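Afamin (Homo sapiens, PDB 6FAK) carries hydrophobic molecules in body fluids, binding vitamin E and keeping lipidated Wnt proteins soluble and active as a 1:1 complex. Local coordinates at residues 39-44 against 84-89; 306-311 against 375-380; 406-411 against 528-533. All blocks are in the same frame, centred on the assembly; numbering follows the deposited sequence.

Contact 1 (39-44 against 84-89). With NAG (2-acetamido-2-deoxy-beta-D-glucopyranose), chain C.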
loop_
_atom_site.group_PDB
_atom_site.type_symbol
_atom_site.label_atom_id
_atom_site.label_comp_id
_atom_site.label_asym_id
_atom_site.label_seq_id
_atom_site.Cartn_x
_atom_site.Cartn_y
_atom_site.Cartn_z
ATOM N N PHE A 39 -8.645 -23.396 -7.918
ATOM C CA PHE A 39 -10.046 -23.152 -7.530
ATOM C C PHE A 39 -10.787 -24.387 -7.016
ATOM O O PHE A 39 -11.606 -24.284 -6.103
ATOM C CB PHE A 39 -10.852 -22.471 -8.652
ATOM C CG PHE A 39 -12.196 -21.975 -8.188
ATOM C CD1 PHE A 39 -12.308 -20.792 -7.472
ATOM C CD2 PHE A 39 -13.347 -22.754 -8.379
ATOM C CE1 PHE A 39 -13.540 -20.351 -7.012
ATOM C CE2 PHE A 39 -14.584 -22.318 -7.926
ATOM C CZ PHE A 39 -14.679 -21.103 -7.239
ATOM N N GLU A 40 -10.483 -25.546 -7.579
ATOM C CA GLU A 40 -11.030 -26.805 -7.064
ATOM C C GLU A 40 -10.630 -27.039 -5.620
ATOM O O GLU A 40 -11.440 -27.509 -4.798
ATOM C CB GLU A 40 -10.573 -27.996 -7.916
ATOM C CG GLU A 40 -11.221 -28.027 -9.294
ATOM C CD GLU A 40 -10.886 -29.277 -10.105
ATOM O OE1 GLU A 40 -11.555 -29.488 -11.146
ATOM O OE2 GLU A 40 -9.966 -30.041 -9.721
ATOM N N GLU A 41 -9.367 -26.730 -5.306
ATOM C CA GLU A 41 -8.879 -26.843 -3.933
ATOM C C GLU A 41 -9.648 -25.902 -2.987
ATOM O O GLU A 41 -10.001 -26.301 -1.881
ATOM C CB GLU A 41 -7.341 -26.692 -3.884
ATOM C CG GLU A 41 -6.607 -27.846 -4.602
ATOM C CD GLU A 41 -5.115 -27.604 -4.911
ATOM O OE1 GLU A 41 -4.609 -26.458 -4.911
ATOM O OE2 GLU A 41 -4.403 -28.606 -5.156
ATOM N N MET A 42 -9.974 -24.693 -3.436
ATOM C CA MET A 42 -10.743 -23.743 -2.633
ATOM C C MET A 42 -12.078 -24.341 -2.146
ATOM O O MET A 42 -12.411 -24.251 -0.969
ATOM C CB MET A 42 -11.038 -22.443 -3.417
ATOM C CG MET A 42 -9.873 -21.604 -3.881
ATOM S SD MET A 42 -9.105 -20.740 -2.516
ATOM C CE MET A 42 -7.411 -21.238 -2.710
ATOM N N GLU A 43 -12.802 -24.966 -3.075
ATOM C CA GLU A 43 -14.108 -25.585 -2.843
ATOM C C GLU A 43 -14.084 -26.628 -1.725
ATOM O O GLU A 43 -14.984 -26.660 -0.879
ATOM C CB GLU A 43 -14.631 -26.214 -4.154
ATOM C CG GLU A 43 -14.973 -25.218 -5.283
ATOM C CD GLU A 43 -15.331 -25.897 -6.614
ATOM O OE1 GLU A 43 -14.649 -26.876 -7.030
ATOM O OE2 GLU A 43 -16.290 -25.440 -7.271
ATOM N N LYS A 44 -13.025 -27.435 -1.677
ATOM C CA LYS A 44 -12.876 -28.419 -0.628
ATOM C C LYS A 44 -12.694 -27.789 0.750
ATOM O O LYS A 44 -13.281 -28.273 1.723
ATOM C CB LYS A 44 -11.709 -29.342 -0.937
ATOM C CG LYS A 44 -11.898 -30.167 -2.209
ATOM C CD LYS A 44 -10.953 -31.369 -2.267
ATOM C CE LYS A 44 -9.540 -30.969 -2.655
ATOM N NZ LYS A 44 -9.402 -30.746 -4.125
ATOM N N PRO A 84 0.038 -29.662 1.361
ATOM C CA PRO A 84 1.243 -28.931 1.829
ATOM C C PRO A 84 2.475 -29.249 0.982
ATOM O O PRO A 84 3.243 -28.356 0.602
ATOM C CB PRO A 84 1.416 -29.416 3.266
ATOM C CG PRO A 84 0.039 -29.747 3.681
ATOM C CD PRO A 84 -0.576 -30.393 2.482
ATOM N N GLN A 85 2.625 -30.513 0.631
ATOM C CA GLN A 85 3.734 -30.965 -0.209
ATOM C C GLN A 85 3.578 -30.446 -1.656
ATOM O O GLN A 85 4.548 -30.007 -2.262
ATOM C CB GLN A 85 3.787 -32.495 -0.189
ATOM C CG GLN A 85 4.115 -33.054 1.206
ATOM C CD GLN A 85 2.912 -33.256 2.146
ATOM O OE1 GLN A 85 1.747 -32.993 1.809
ATOM N NE2 GLN A 85 3.201 -33.719 3.334
ATOM N N LYS A 86 2.360 -30.456 -2.184
ATOM C CA LYS A 86 2.128 -29.976 -3.533
ATOM C C LYS A 86 2.514 -28.477 -3.708
ATOM O O LYS A 86 3.138 -28.108 -4.720
ATOM C CB LYS A 86 0.667 -30.167 -3.889
ATOM C CG LYS A 86 0.316 -29.758 -5.296
ATOM C CD LYS A 86 -1.115 -30.101 -5.628
ATOM C CE LYS A 86 -1.520 -29.468 -6.946
ATOM N NZ LYS A 86 -2.982 -29.650 -7.179
ATOM N N HIS A 87 2.173 -27.638 -2.714
ATOM C CA HIS A 87 2.407 -26.190 -2.808
ATOM C C HIS A 87 3.516 -25.705 -1.903
ATOM O O HIS A 87 3.616 -24.512 -1.601
ATOM C CB HIS A 87 1.118 -25.443 -2.572
ATOM C CG HIS A 87 0.027 -25.789 -3.539
ATOM N ND1 HIS A 87 0.186 -25.707 -4.904
ATOM C CD2 HIS A 87 -1.247 -26.184 -3.334
ATOM C CE1 HIS A 87 -0.942 -26.043 -5.506
ATOM N NE2 HIS A 87 -1.830 -26.346 -4.572
ATOM N N ASN A 88 4.382 -26.630 -1.496
ATOM C CA ASN A 88 5.619 -26.287 -0.796
ATOM C C ASN A 88 5.347 -25.485 0.492
ATOM O O ASN A 88 5.973 -24.453 0.758
ATOM C CB ASN A 88 6.596 -25.580 -1.772
ATOM C CG ASN A 88 8.053 -25.607 -1.279
ATOM O OD1 ASN A 88 8.359 -24.949 -0.284
ATOM N ND2 ASN A 88 8.966 -26.338 -1.941
ATOM N N PHE A 89 4.377 -25.928 1.282
ATOM C CA PHE A 89 4.209 -25.299 2.623
ATOM C C PHE A 89 4.174 -26.339 3.747
ATOM O O PHE A 89 3.742 -26.033 4.890
ATOM C CB PHE A 89 3.023 -24.289 2.649
ATOM C CG PHE A 89 1.665 -24.893 2.480
ATOM C CD1 PHE A 89 0.940 -25.369 3.592
ATOM C CD2 PHE A 89 1.089 -25.007 1.238
ATOM C CE1 PHE A 89 -0.330 -25.936 3.449
ATOM C CE2 PHE A 89 -0.184 -25.566 1.068
ATOM C CZ PHE A 89 -0.903 -26.049 2.192
HETATM C C1 NAG C . 9.134 -27.240 -3.091
HETATM C C2 NAG C . 10.478 -26.803 -3.698
HETATM C C3 NAG C . 11.087 -27.869 -4.607
HETATM C C4 NAG C . 11.070 -29.223 -3.919
HETATM C C5 NAG C . 9.652 -29.552 -3.475
HETATM C C6 NAG C . 9.571 -30.941 -2.844
HETATM C C7 NAG C . 10.563 -24.373 -3.868
HETATM C C8 NAG C . 10.329 -23.172 -4.737
HETATM N N2 NAG C . 10.304 -25.557 -4.428
HETATM O O3 NAG C . 12.439 -27.515 -4.927
HETATM O O4 NAG C . 11.570 -30.236 -4.800
HETATM O O5 NAG C . 9.221 -28.564 -2.534
HETATM O O6 NAG C . 10.539 -31.064 -1.793
HETATM O O7 NAG C . 10.968 -24.267 -2.721
#
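Glu41 reaches out from helix 39-58 with a carboxylate that is shared between two donors, Lys86 and His87. The imidazole gives its NE2 hydrogen to one oxygen, with His87 NE2 2.8 Å from Glu41 OE1 and an N-H...O angle of 156°. That oxygen is met on its syn side, close to the ring plane, while ring and carboxylate planes stand 83° apart. The second oxygen meets the ammonium group: Lys86 NZ lies 2.7 Å from Glu41 OE2 in a salt bridge and arrives from above the carboxylate plane. Only a weak bond, 3.5 Å, runs from His87 NE2 to Glu41 OE2. Within the first albumin domain, this polar link ties the start of one long helix to the end of the short helix 83-86, where His87 is the first residue to leave helical geometry. Glu41 OE1 also accepts the backbone N-H of Thr38, so two N-H groups hold this oxygen of a buried side chain. Lys86 gets there fully stretched, with CG swung opposite the backbone N (chi1 -177°), and its CG covers one face of the imidazole. Next along the chain, Asn88 carries an N-linked sugar, ND2 covalently bonded to NAG C1 (1.5 Å).

Contact 2 (306-311 against 375-380)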
loop_
_atom_site.group_PDB
_atom_site.type_symbol
_atom_site.label_atom_id
_atom_site.label_comp_id
_atom_site.label_asym_id
_atom_site.label_seq_id
_atom_site.Cartn_x
_atom_site.Cartn_y
_atom_site.Cartn_z
ATOM N N SER A 306 -6.195 27.011 18.872
ATOM C CA SER A 306 -5.031 27.766 18.385
ATOM C C SER A 306 -3.988 26.855 17.760
ATOM O O SER A 306 -4.039 25.637 17.919
ATOM C CB SER A 306 -4.375 28.556 19.521
ATOM O OG SER A 306 -3.571 27.713 20.331
ATOM N N LEU A 307 -3.017 27.464 17.085
ATOM C CA LEU A 307 -2.005 26.727 16.310
ATOM C C LEU A 307 -0.983 25.961 17.153
ATOM O O LEU A 307 -0.355 25.015 16.658
ATOM C CB LEU A 307 -1.258 27.684 15.370
ATOM C CG LEU A 307 -0.384 27.088 14.262
ATOM C CD1 LEU A 307 -1.166 26.126 13.373
ATOM C CD2 LEU A 307 0.219 28.227 13.454
ATOM N N ARG A 308 -0.832 26.345 18.420
ATOM C CA ARG A 308 0.212 25.786 19.279
ATOM C C ARG A 308 -0.326 25.159 20.562
ATOM O O ARG A 308 -1.504 25.246 20.861
ATOM C CB ARG A 308 1.273 26.847 19.584
ATOM C CG ARG A 308 0.769 28.139 20.214
ATOM C CD ARG A 308 1.779 29.257 19.993
ATOM N NE ARG A 308 3.126 28.899 20.465
ATOM C CZ ARG A 308 3.518 28.867 21.744
ATOM N NH1 ARG A 308 2.663 29.147 22.722
ATOM N NH2 ARG A 308 4.772 28.539 22.049
ATOM N N GLU A 309 0.554 24.458 21.269
ATOM C CA GLU A 309 0.298 24.026 22.634
ATOM C C GLU A 309 1.540 24.397 23.425
ATOM O O GLU A 309 2.560 23.681 23.402
ATOM C CB GLU A 309 -0.029 22.524 22.717
ATOM C CG GLU A 309 -0.199 21.941 24.137
ATOM C CD GLU A 309 -1.212 22.670 25.017
ATOM O OE1 GLU A 309 -2.323 22.126 25.215
ATOM O OE2 GLU A 309 -0.901 23.781 25.521
ATOM N N GLY A 310 1.453 25.539 24.109
ATOM C CA GLY A 310 2.540 26.012 24.948
ATOM C C GLY A 310 2.854 25.097 26.110
ATOM O O GLY A 310 3.884 25.248 26.725
ATOM N N LYS A 311 1.975 24.155 26.435
ATOM C CA LYS A 311 2.276 23.129 27.426
ATOM C C LYS A 311 3.554 22.304 27.089
ATOM O O LYS A 311 4.179 21.748 28.023
ATOM C CB LYS A 311 1.071 22.193 27.612
ATOM C CG LYS A 311 1.061 21.428 28.926
ATOM C CD LYS A 311 -0.242 21.612 29.712
ATOM C CE LYS A 311 -0.326 22.981 30.373
ATOM N NZ LYS A 311 -1.624 23.197 31.073
ATOM N N TYR A 375 12.378 26.907 22.415
ATOM C CA TYR A 375 12.548 27.066 20.968
ATOM C C TYR A 375 12.226 25.838 20.118
ATOM O O TYR A 375 12.634 25.755 18.951
ATOM C CB TYR A 375 13.985 27.511 20.702
ATOM C CG TYR A 375 14.285 28.795 21.414
ATOM C CD1 TYR A 375 13.713 29.970 20.982
ATOM C CD2 TYR A 375 15.028 28.810 22.601
ATOM C CE1 TYR A 375 13.923 31.144 21.654
ATOM C CE2 TYR A 375 15.267 29.993 23.264
ATOM C CZ TYR A 375 14.708 31.152 22.789
ATOM O OH TYR A 375 14.923 32.331 23.444
ATOM N N ALA A 376 11.481 24.884 20.657
ATOM C CA ALA A 376 11.120 23.706 19.889
ATOM C C ALA A 376 10.425 24.015 18.572
ATOM O O ALA A 376 10.718 23.394 17.545
ATOM C CB ALA A 376 10.240 22.794 20.707
ATOM N N GLU A 377 9.535 24.984 18.566
ATOM C CA GLU A 377 8.759 25.281 17.335
ATOM C C GLU A 377 9.654 25.780 16.193
ATOM O O GLU A 377 9.341 25.548 15.029
ATOM C CB GLU A 377 7.622 26.264 17.617
ATOM C CG GLU A 377 6.548 25.647 18.496
ATOM C CD GLU A 377 5.602 26.692 19.091
ATOM O OE1 GLU A 377 6.080 27.589 19.825
ATOM O OE2 GLU A 377 4.374 26.617 18.835
ATOM N N ASP A 378 10.797 26.400 16.529
ATOM C CA ASP A 378 11.791 26.783 15.512
ATOM C C ASP A 378 12.439 25.569 14.884
ATOM O O ASP A 378 12.752 25.591 13.679
ATOM C CB ASP A 378 12.879 27.707 16.095
ATOM C CG ASP A 378 12.320 29.036 16.608
ATOM O OD1 ASP A 378 11.329 29.537 16.058
ATOM O OD2 ASP A 378 12.875 29.606 17.547
ATOM N N LYS A 379 12.706 24.511 15.679
ATOM C CA LYS A 379 13.166 23.278 15.063
ATOM C C LYS A 379 12.106 22.673 14.144
ATOM O O LYS A 379 12.435 22.239 13.051
ATOM C CB LYS A 379 13.590 22.237 16.088
ATOM C CG LYS A 379 14.774 22.689 16.884
ATOM C CD LYS A 379 15.648 21.537 17.363
ATOM C CE LYS A 379 16.703 22.058 18.305
ATOM N NZ LYS A 379 17.944 22.537 17.643
ATOM N N PHE A 380 10.847 22.654 14.585
ATOM C CA PHE A 380 9.744 22.071 13.747
ATOM C C PHE A 380 9.583 22.848 12.452
ATOM O O PHE A 380 9.437 22.257 11.361
ATOM C CB PHE A 380 8.411 22.046 14.471
ATOM C CG PHE A 380 8.434 21.407 15.864
ATOM C CD1 PHE A 380 9.403 20.468 16.244
ATOM C CD2 PHE A 380 7.436 21.715 16.759
ATOM C CE1 PHE A 380 9.365 19.878 17.495
ATOM C CE2 PHE A 380 7.398 21.146 18.012
ATOM C CZ PHE A 380 8.375 20.229 18.391
#
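Arg308 and Glu377 meet where a loop without regular secondary structure passes the first turn of helix 376-417. The close side of the contact is a salt bridge: Arg308 NH2 stands 2.7 Å from Glu377 OE1, with an N-H...O angle of 160°. The oxygen lies at the guanidinium edge, near its plane, and is approached on its syn side, yet the two flat groups are turned 50° from each other. That twist accompanies a lopsided grip, because Arg308 NE makes only weak bonds, 3.1 Å to Glu377 OE2 and 3.3 Å to Glu377 OE1. The arginine chain bends at chi3 (-54°), which carries the guanidinium edge to the carboxylate; independently, loop and helix sit close enough for Arg308 CB to lie 3.2 Å from Glu377 OE2. Looser ground lies around this pair: Arg308 is exposed, Glu377 partly so, and no other residues of the two segments touch. On the loop side, Arg308 NH1 pairs with Asp314, and Thr313 packs against both Arg308 and Glu377. The contact thus joins the loop between helices 288-295 and 318-324 to the start of the long helix 376-417. With two carboxylates around one guanidinium at the surface, the link rests on charge pairing rather than on apolar burial.

Contact 3 (406-411 against 528-533)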
loop_
_atom_site.group_PDB
_atom_site.type_symbol
_atom_site.label_atom_id
_atom_site.label_comp_id
_atom_site.label_asym_id
_atom_site.label_seq_id
_atom_site.Cartn_x
_atom_site.Cartn_y
_atom_site.Cartn_z
ATOM N N LEU A 406 7.875 13.486 -16.055
ATOM C CA LEU A 406 8.331 13.343 -14.695
ATOM C C LEU A 406 8.591 11.879 -14.368
ATOM O O LEU A 406 9.533 11.598 -13.668
ATOM C CB LEU A 406 7.310 13.894 -13.665
ATOM C CG LEU A 406 7.817 13.958 -12.205
ATOM C CD1 LEU A 406 9.160 14.660 -12.028
ATOM C CD2 LEU A 406 6.781 14.604 -11.301
ATOM N N LYS A 407 7.715 10.984 -14.830
ATOM C CA LYS A 407 7.863 9.545 -14.602
ATOM C C LYS A 407 9.233 9.045 -15.103
ATOM O O LYS A 407 9.913 8.317 -14.376
ATOM C CB LYS A 407 6.722 8.757 -15.230
ATOM C CG LYS A 407 6.761 7.262 -14.954
ATOM C CD LYS A 407 5.513 6.490 -15.345
ATOM C CE LYS A 407 4.950 6.777 -16.740
ATOM N NZ LYS A 407 5.935 6.952 -17.837
ATOM N N TYR A 408 9.652 9.502 -16.287
ATOM C CA TYR A 408 10.915 9.067 -16.882
ATOM C C TYR A 408 12.103 9.473 -16.028
ATOM O O TYR A 408 13.067 8.690 -15.862
ATOM C CB TYR A 408 11.016 9.608 -18.331
ATOM C CG TYR A 408 9.882 9.175 -19.233
ATOM C CD1 TYR A 408 9.317 7.894 -19.126
ATOM C CD2 TYR A 408 9.365 10.037 -20.196
ATOM C CE1 TYR A 408 8.302 7.492 -19.965
ATOM C CE2 TYR A 408 8.336 9.659 -21.035
ATOM C CZ TYR A 408 7.816 8.396 -20.920
ATOM O OH TYR A 408 6.776 8.005 -21.700
ATOM N N HIS A 409 12.029 10.653 -15.403
ATOM C CA HIS A 409 13.062 11.102 -14.478
ATOM C C HIS A 409 13.147 10.184 -13.227
ATOM O O HIS A 409 14.278 9.809 -12.795
ATOM C CB HIS A 409 12.874 12.576 -14.065
ATOM C CG HIS A 409 13.181 13.561 -15.161
ATOM N ND1 HIS A 409 13.853 14.743 -14.932
ATOM C CD2 HIS A 409 12.937 13.528 -16.494
ATOM C CE1 HIS A 409 14.001 15.397 -16.072
ATOM N NE2 HIS A 409 13.449 14.683 -17.037
ATOM N N TYR A 410 12.004 9.784 -12.709
ATOM C CA TYR A 410 11.916 8.858 -11.571
ATOM C C TYR A 410 12.408 7.435 -11.876
ATOM O O TYR A 410 13.073 6.799 -11.038
ATOM C CB TYR A 410 10.508 8.824 -10.954
ATOM C CG TYR A 410 10.235 10.056 -10.091
ATOM C CD1 TYR A 410 11.149 10.460 -9.117
ATOM C CD2 TYR A 410 9.070 10.794 -10.214
ATOM C CE1 TYR A 410 10.925 11.574 -8.322
ATOM C CE2 TYR A 410 8.850 11.931 -9.425
ATOM C CZ TYR A 410 9.797 12.311 -8.497
ATOM O OH TYR A 410 9.623 13.387 -7.672
ATOM N N LEU A 411 12.064 6.963 -13.057
ATOM C CA LEU A 411 12.513 5.665 -13.529
ATOM C C LEU A 411 14.021 5.629 -13.655
ATOM O O LEU A 411 14.650 4.658 -13.254
ATOM C CB LEU A 411 11.802 5.305 -14.857
ATOM C CG LEU A 411 10.320 5.005 -14.711
ATOM C CD1 LEU A 411 9.778 4.778 -16.113
ATOM C CD2 LEU A 411 10.027 3.771 -13.870
ATOM N N ARG A 528 9.340 0.008 -19.491
ATOM C CA ARG A 528 10.279 -1.099 -19.396
ATOM C C ARG A 528 11.507 -0.898 -20.214
ATOM O O ARG A 528 12.597 -1.229 -19.764
ATOM C CB ARG A 528 9.696 -2.436 -19.813
ATOM C CG ARG A 528 8.567 -2.943 -18.967
ATOM C CD ARG A 528 8.150 -4.268 -19.600
ATOM N NE ARG A 528 6.955 -4.801 -18.986
ATOM C CZ ARG A 528 5.722 -4.824 -19.494
ATOM N NH1 ARG A 528 5.473 -4.352 -20.717
ATOM N NH2 ARG A 528 4.730 -5.357 -18.779
ATOM N N PHE A 529 11.324 -0.338 -21.400
ATOM C CA PHE A 529 12.472 0.034 -22.259
ATOM C C PHE A 529 13.460 0.950 -21.538
ATOM O O PHE A 529 14.693 0.699 -21.528
ATOM C CB PHE A 529 11.965 0.640 -23.600
ATOM C CG PHE A 529 13.054 1.175 -24.470
ATOM C CD1 PHE A 529 13.499 2.491 -24.330
ATOM C CD2 PHE A 529 13.626 0.378 -25.433
ATOM C CE1 PHE A 529 14.537 2.993 -25.102
ATOM C CE2 PHE A 529 14.688 0.863 -26.214
ATOM C CZ PHE A 529 15.143 2.190 -26.038
ATOM N N LEU A 530 12.923 2.010 -20.932
ATOM C CA LEU A 530 13.765 2.980 -20.233
ATOM C C LEU A 530 14.540 2.359 -19.071
ATOM O O LEU A 530 15.744 2.611 -18.928
ATOM C CB LEU A 530 12.980 4.166 -19.761
ATOM C CG LEU A 530 13.791 5.225 -19.022
ATOM C CD1 LEU A 530 15.001 5.794 -19.748
ATOM C CD2 LEU A 530 12.859 6.366 -18.697
ATOM N N VAL A 531 13.848 1.533 -18.278
ATOM C CA VAL A 531 14.461 0.876 -17.171
ATOM C C VAL A 531 15.574 -0.057 -17.647
ATOM O O VAL A 531 16.694 0.009 -17.113
ATOM C CB VAL A 531 13.431 0.187 -16.251
ATOM C CG1 VAL A 531 14.082 -0.732 -15.220
ATOM C CG2 VAL A 531 12.612 1.249 -15.543
ATOM N N ASN A 532 15.276 -0.908 -18.609
ATOM C CA ASN A 532 16.306 -1.805 -19.188
ATOM C C ASN A 532 17.505 -1.037 -19.772
ATOM O O ASN A 532 18.667 -1.414 -19.582
ATOM C CB ASN A 532 15.697 -2.783 -20.206
ATOM C CG ASN A 532 14.763 -3.785 -19.558
ATOM O OD1 ASN A 532 15.033 -4.250 -18.439
ATOM N ND2 ASN A 532 13.689 -4.146 -20.243
ATOM N N LEU A 533 17.227 0.085 -20.421
ATOM C CA LEU A 533 18.283 0.949 -20.940
ATOM C C LEU A 533 19.220 1.484 -19.849
ATOM O O LEU A 533 20.487 1.499 -20.040
ATOM C CB LEU A 533 17.681 2.116 -21.720
ATOM C CG LEU A 533 18.674 2.962 -22.491
ATOM C CD1 LEU A 533 19.335 2.171 -23.619
ATOM C CD2 LEU A 533 17.934 4.193 -23.008
#
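Leu530 and Tyr408 make the closest apolar approach between residues 406-411 and 528-533. One methyl does the touching: Leu530 CD2 sits 3.7 Å from Tyr408 CB and also 3.7 Å from the backbone Tyr408 O. It reaches the root of the aromatic side chain, with Tyr408 CD1 3.9 Å away, and stands oblique to the ring. The torsion of Leu530 explains this reach, since CG lies anti to the backbone N (chi1 -180°) and the branch extends across to the other helix. The same methyl touches the next turn as well, 4.1 Å from Leu411 CB, and so lies between residues three apart on the partner helix. Beside it, Leu411 and Val531 cross at about a right angle, with Leu411 CD2 4.0 Å from Val531 CG2.

The two segments run in roughly the same direction, at a signed crossing angle of -32° and with their axes 10.1 Å apart at closest approach. This is a helix-helix interface within the third, predominantly helical albumin domain; the backbones come nearest at Leu411 and Val531, whose CA atoms are 6.3 Å apart. Further apolar cover comes from helix 542-560, where Phe549 touches Leu530 and meets the Tyr408 ring edge-to-face, while Leu426 of helix 423-440 packs on Val531.

Polar bonds are absent between the segments themselves and are found around them. Lys407 NZ forms a salt bridge to Asp527, just ahead of the second segment, and thereby adds a charged tie between the same two helices. Tyr408 OH has a weak hydrogen bond to Gln523 NE2. Arg528 and Asn532, turned to other neighbours, bind Glu424 and Thr423 respectively, which links helix 521-536 to the start of helix 423-440.

The three contacts follow one another along the chain, each closing before the next opens, and each falls in a different albumin repeat. Contacts 1 and 2 lie on opposite sides of the chain's centre, their own centres 57 Å apart; contact 3 is 39 Å from contact 1 and 42 Å from contact 2, centre to centre. None touches another. Contacts 2 and 3 nevertheless share helix 376-417, which carries the helical part of 375-380 near its start and 406-411 near its end. One continuous helix thus reaches from one contact to the other, their nearest atoms about 21 Å apart, and joins the regions of the second and third repeats, as the long interdomain helices of serum albumin do.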